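Local coordinates for PRESAN domain-containing protein (Plasmodium falciparum, PDB 7D2W), which is of unknown function but belongs to the PHIST-like PRESAN family of Plasmodium and probably takes part in protein binding through a four-helix bundle, at residues Asn89-Ile93 with Leu170-Glu175. Residues are numbered along the deposited sequence; the frame is centred on the assembly and turned at random.
Sequences NLRGI and LYVKYE
Helical turns 89-93 and 170-175 run almost parallel, their axes 10.6 Å apart at closest approach and inclined by 6°, with Leu90 level with Tyr171 and Ile93 level with Glu175. No hydrogen bond joins them; the contact is made by side chains reaching across the gap. Leu90 carries much of it, because its forked end can serve two tyrosines at once. Leu90 CD2 meets the Tyr171 ring obliquely, 3.4 Å from Tyr171 CD1, while CD1 of Leu90 reaches Tyr174 at CB, 3.9 Å away. Tyr171 slides past Leu90 in the opposite direction: its CG stands anti to the backbone N (chi1 -166°), which sends the long flat ring over to helix 65-93. There the ring also meets Asn89, whose CB lies 3.8 Å from Tyr171 CE1; a polar residue suits this exposed border, since only its aliphatic carbon need touch the ring. The two segments belong to helices 65-93 and 149-181 of the four-helix bundle of this PRESAN-family protein, and a third helix, 117-144, covers Leu90 with Trp117 and Cys120. Tyr174 crosses Leu90 at about a right angle and turns its ring end away from segment 89-93, so that its hydroxyl can hydrogen-bond to Asp123 while its CB stays in the apolar layer. One turn beyond Leu90, Ile93 brings its CD1 methyl to the hydroxyl end of Tyr171, 3.8 Å from OH, and to the aliphatic part of Glu175, 4.0 Å from CG. Glu175 fits because its extended chain offers its CG methylene to Ile93 before the carboxylate is reached. That carboxylate approaches Asp169 of the second subunit, a like-charge pair whose closeness might favour protonation of one partner, and Lys165 of the second subunit makes a cation-pi contact with Tyr171.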
loop_
_atom_site.group_PDB
_atom_site.type_symbol
_atom_site.label_atom_id
_atom_site.label_comp_id
_atom_site.label_asym_id
_atom_site.label_seq_id
_atom_site.Cartn_x
_atom_site.Cartn_y
_atom_site.Cartn_z
ATOM N N ASN A 89 12.659 8.851 1.878
ATOM C CA ASN A 89 11.718 9.629 1.079
ATOM C C ASN A 89 11.033 10.702 1.917
ATOM O O ASN A 89 10.794 11.812 1.431
ATOM C CB ASN A 89 10.700 8.697 0.425
ATOM C CG ASN A 89 11.361 7.645 -0.438
ATOM O OD1 ASN A 89 12.460 7.856 -0.941
ATOM N ND2 ASN A 89 10.707 6.496 -0.596
ATOM N N LEU A 90 10.720 10.400 3.181
ATOM C CA LEU A 90 10.091 11.398 4.038
ATOM C C LEU A 90 11.059 12.521 4.387
ATOM O O LEU A 90 10.668 13.696 4.435
ATOM C CB LEU A 90 9.551 10.728 5.302
ATOM C CG LEU A 90 8.223 9.978 5.104
ATOM C CD1 LEU A 90 7.654 9.507 6.460
ATOM C CD2 LEU A 90 7.196 10.824 4.353
ATOM N N ARG A 91 12.330 12.183 4.623
ATOM C CA ARG A 91 13.326 13.212 4.887
ATOM C C ARG A 91 13.417 14.198 3.731
ATOM O O ARG A 91 13.623 15.396 3.949
ATOM C CB ARG A 91 14.688 12.562 5.142
ATOM C CG ARG A 91 15.753 13.540 5.566
ATOM C CD ARG A 91 15.500 14.055 6.978
ATOM N NE ARG A 91 14.866 15.371 6.958
ATOM C CZ ARG A 91 15.047 16.301 7.887
ATOM N NH1 ARG A 91 15.847 16.062 8.917
ATOM N NH2 ARG A 91 14.430 17.470 7.784
ATOM N N GLY A 92 13.225 13.718 2.502
ATOM C CA GLY A 92 13.291 14.597 1.349
ATOM C C GLY A 92 12.222 15.671 1.353
ATOM O O GLY A 92 12.466 16.798 0.919
ATOM N N ILE A 93 11.021 15.341 1.834
ATOM C CA ILE A 93 9.904 16.281 1.784
ATOM C C ILE A 93 9.634 16.943 3.124
ATOM O O ILE A 93 8.794 17.843 3.199
ATOM C CB ILE A 93 8.627 15.600 1.257
ATOM C CG1 ILE A 93 8.118 14.574 2.265
ATOM C CG2 ILE A 93 8.900 14.944 -0.090
ATOM C CD1 ILE A 93 6.932 13.770 1.768
ATOM N N LEU A 170 2.026 5.376 6.567
ATOM C CA LEU A 170 2.909 6.386 7.139
ATOM C C LEU A 170 3.274 7.453 6.110
ATOM O O LEU A 170 3.294 8.646 6.425
ATOM C CB LEU A 170 4.173 5.715 7.688
ATOM C CG LEU A 170 3.975 4.883 8.962
ATOM C CD1 LEU A 170 5.229 4.035 9.266
ATOM C CD2 LEU A 170 3.663 5.806 10.123
ATOM N N TYR A 171 3.592 7.048 4.881
ATOM C CA TYR A 171 3.947 8.039 3.869
ATOM C C TYR A 171 2.783 8.995 3.604
ATOM O O TYR A 171 2.979 10.213 3.563
ATOM C CB TYR A 171 4.410 7.365 2.572
ATOM C CG TYR A 171 5.104 8.340 1.629
ATOM C CD1 TYR A 171 6.425 8.710 1.828
ATOM C CD2 TYR A 171 4.423 8.908 0.559
ATOM C CE1 TYR A 171 7.051 9.612 0.986
ATOM C CE2 TYR A 171 5.040 9.812 -0.290
ATOM C CZ TYR A 171 6.355 10.158 -0.073
ATOM O OH TYR A 171 6.977 11.052 -0.914
ATOM N N VAL A 172 1.573 8.461 3.439
ATOM C CA VAL A 172 0.390 9.283 3.204
ATOM C C VAL A 172 0.188 10.267 4.353
ATOM O O VAL A 172 -0.029 11.466 4.138
ATOM C CB VAL A 172 -0.832 8.363 3.005
ATOM C CG1 VAL A 172 -2.142 9.088 3.265
ATOM C CG2 VAL A 172 -0.801 7.759 1.596
ATOM N N LYS A 173 0.278 9.770 5.590
ATOM C CA LYS A 173 0.080 10.611 6.769
ATOM C C LYS A 173 1.057 11.783 6.802
ATOM O O LYS A 173 0.655 12.927 7.044
ATOM C CB LYS A 173 0.214 9.770 8.043
ATOM C CG LYS A 173 0.175 10.606 9.343
ATOM C CD LYS A 173 -0.071 9.737 10.576
ATOM C CE LYS A 173 1.196 8.993 10.991
ATOM N NZ LYS A 173 0.964 7.947 12.053
ATOM N N TYR A 174 2.355 11.520 6.588
ATOM C CA TYR A 174 3.339 12.586 6.724
ATOM C C TYR A 174 3.440 13.433 5.468
ATOM O O TYR A 174 3.810 14.609 5.554
ATOM C CB TYR A 174 4.714 12.013 7.111
ATOM C CG TYR A 174 4.687 11.629 8.558
ATOM C CD1 TYR A 174 4.741 12.609 9.549
ATOM C CD2 TYR A 174 4.506 10.308 8.942
ATOM C CE1 TYR A 174 4.655 12.278 10.880
ATOM C CE2 TYR A 174 4.418 9.961 10.280
ATOM C CZ TYR A 174 4.484 10.953 11.237
ATOM O OH TYR A 174 4.393 10.617 12.557
ATOM N N GLU A 175 3.124 12.869 4.298
ATOM C CA GLU A 175 3.110 13.698 3.099
ATOM C C GLU A 175 2.114 14.837 3.249
ATOM O O GLU A 175 2.391 15.977 2.841
ATOM C CB GLU A 175 2.774 12.874 1.863
ATOM C CG GLU A 175 3.131 13.615 0.588
ATOM C CD GLU A 175 2.636 12.917 -0.663
ATOM O OE1 GLU A 175 2.125 11.790 -0.553
ATOM O OE2 GLU A 175 2.754 13.500 -1.759
#